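Local structure of adenylate kinase (Desulfovibrio gigas, 2XB4) at residues D61-I65 against V90-L95. The protein probably catalyses the reversible transfer of the terminal phosphate of ATP to AMP, giving two ADP; it contains a bound zinc ion. Sequence-based numbering, arbitrary orientation.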
loop_
_atom_site.group_PDB
_atom_site.type_symbol
_atom_site.label_atom_id
_atom_site.label_comp_id
_atom_site.label_asym_id
_atom_site.label_seq_id
_atom_site.Cartn_x
_atom_site.Cartn_y
_atom_site.Cartn_z
ATOM N N ASP A 61 -14.686 -26.454 18.801
ATOM C CA ASP A 61 -14.763 -27.492 17.755
ATOM C C ASP A 61 -16.111 -28.147 17.708
ATOM O O ASP A 61 -16.548 -28.506 16.608
ATOM C CB ASP A 61 -13.699 -28.580 17.965
ATOM C CG ASP A 61 -12.279 -28.044 18.027
ATOM O OD1 ASP A 61 -11.949 -26.991 17.386
ATOM O OD2 ASP A 61 -11.460 -28.739 18.723
ATOM N N ASP A 62 -16.834 -28.224 18.851
ATOM C CA ASP A 62 -18.175 -28.823 18.828
ATOM C C ASP A 62 -19.241 -27.973 18.187
ATOM O O ASP A 62 -20.387 -28.416 18.028
ATOM C CB ASP A 62 -18.632 -29.407 20.183
ATOM C CG ASP A 62 -18.892 -28.345 21.290
ATOM O OD1 ASP A 62 -18.958 -27.097 21.070
ATOM O OD2 ASP A 62 -19.087 -28.825 22.446
ATOM N N ILE A 63 -18.866 -26.738 17.801
ATOM C CA ILE A 63 -19.754 -25.917 17.026
ATOM C C ILE A 63 -19.200 -25.775 15.591
ATOM O O ILE A 63 -19.959 -25.828 14.623
ATOM C CB ILE A 63 -19.930 -24.498 17.678
ATOM C CG1 ILE A 63 -20.687 -24.632 19.026
ATOM C CG2 ILE A 63 -20.692 -23.608 16.754
ATOM C CD1 ILE A 63 -20.761 -23.303 19.792
ATOM N N THR A 64 -17.897 -25.594 15.451
ATOM C CA THR A 64 -17.266 -25.441 14.147
ATOM C C THR A 64 -17.444 -26.715 13.249
ATOM O O THR A 64 -17.793 -26.603 12.074
ATOM C CB THR A 64 -15.761 -25.190 14.366
ATOM O OG1 THR A 64 -15.609 -23.883 14.975
ATOM C CG2 THR A 64 -15.071 -25.161 13.013
ATOM N N ILE A 65 -17.263 -27.909 13.810
ATOM C CA ILE A 65 -17.330 -29.124 13.002
ATOM C C ILE A 65 -18.769 -29.266 12.470
ATOM O O ILE A 65 -18.931 -29.412 11.271
ATOM C CB ILE A 65 -16.955 -30.370 13.817
ATOM C CG1 ILE A 65 -15.447 -30.327 14.206
ATOM C CG2 ILE A 65 -17.255 -31.664 13.003
ATOM C CD1 ILE A 65 -14.543 -30.425 13.089
ATOM N N VAL A 90 -6.637 -32.338 16.447
ATOM C CA VAL A 90 -7.929 -32.473 17.153
ATOM C C VAL A 90 -9.073 -32.162 16.176
ATOM O O VAL A 90 -10.047 -32.938 16.069
ATOM C CB VAL A 90 -7.995 -31.633 18.476
ATOM C CG1 VAL A 90 -9.445 -31.541 19.057
ATOM C CG2 VAL A 90 -6.971 -32.175 19.570
ATOM N N GLN A 91 -8.966 -31.062 15.423
ATOM C CA GLN A 91 -9.955 -30.786 14.391
ATOM C C GLN A 91 -9.975 -31.879 13.338
ATOM O O GLN A 91 -11.108 -32.227 12.820
ATOM C CB GLN A 91 -9.661 -29.489 13.620
ATOM C CG GLN A 91 -9.829 -28.261 14.510
ATOM C CD GLN A 91 -9.313 -26.938 13.808
ATOM O OE1 GLN A 91 -8.558 -26.961 12.853
ATOM N NE2 GLN A 91 -9.771 -25.791 14.312
ATOM N N ALA A 92 -8.807 -32.392 12.926
ATOM C CA ALA A 92 -8.828 -33.358 11.823
ATOM C C ALA A 92 -9.588 -34.622 12.232
ATOM O O ALA A 92 -10.287 -35.293 11.375
ATOM C CB ALA A 92 -7.383 -33.779 11.432
ATOM N N GLN A 93 -9.332 -35.087 13.477
ATOM C CA GLN A 93 -9.970 -36.341 13.910
ATOM C C GLN A 93 -11.519 -36.052 14.135
ATOM O O GLN A 93 -12.384 -36.861 13.789
ATOM C CB GLN A 93 -9.347 -36.851 15.213
ATOM C CG GLN A 93 -10.126 -38.033 15.723
ATOM C CD GLN A 93 -9.464 -38.645 16.942
ATOM O OE1 GLN A 93 -8.369 -38.224 17.347
ATOM N NE2 GLN A 93 -10.131 -39.624 17.556
ATOM N N LYS A 94 -11.852 -34.922 14.733
ATOM C CA LYS A 94 -13.333 -34.612 14.954
ATOM C C LYS A 94 -14.031 -34.533 13.603
ATOM O O LYS A 94 -15.201 -35.034 13.441
ATOM C CB LYS A 94 -13.541 -33.325 15.775
ATOM C CG LYS A 94 -13.106 -33.624 17.222
ATOM C CD LYS A 94 -13.119 -32.287 18.064
ATOM C CE LYS A 94 -13.321 -32.648 19.565
ATOM N NZ LYS A 94 -12.758 -31.504 20.311
ATOM N N LEU A 95 -13.339 -33.940 12.621
ATOM C CA LEU A 95 -13.925 -33.849 11.265
ATOM C C LEU A 95 -14.123 -35.254 10.637
ATOM O O LEU A 95 -15.179 -35.568 10.086
ATOM C CB LEU A 95 -13.069 -32.989 10.322
ATOM C CG LEU A 95 -13.472 -32.887 8.816
ATOM C CD1 LEU A 95 -14.800 -32.074 8.721
ATOM C CD2 LEU A 95 -12.427 -32.095 8.024
#
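Asp61 and Ile65, one turn apart at the start of helix 61-75, face Gln91 and Leu95 on helix 89-101. The axes of the two short segments come within 10.4 Å at a crossing angle of -54°, and the CA atoms are nearer at Ile65 and Leu95 (6.1 Å) than at Asp61 and Gln91. Asp61 reaches over with its carboxylate. OD2 of Asp61 accepts a weak hydrogen bond from NZ of Lys94 (3.4 Å), part of a salt bridge, while CG1 of Val90 touches the same oxygen. The lysine chain, extended beyond CG, crosses Asp61 at about a right angle and lays CD of Lys94 against CB of Asp61 (3.8 Å). OD1 of Asp61 meets CG of Gln91. In this P-loop kinase fold the two helices lie on either side of strand 80-83 in the sequence, and Gln91 is predicted to bind AMP; its OE1 accepts a hydrogen bond from the backbone N of Arg87. Deeper in, Ile65 packs its CG1 on CB of Lys94 (3.9 Å). With chi1 at -67° and chi2 at -66°, CD1 of Ile65 is turned against the helix backbone, 3.7 Å from N of Leu95 and 4.1 Å from its CB. Phe85 touches Ile65, and Leu95 also packs on Val68 and Leu69.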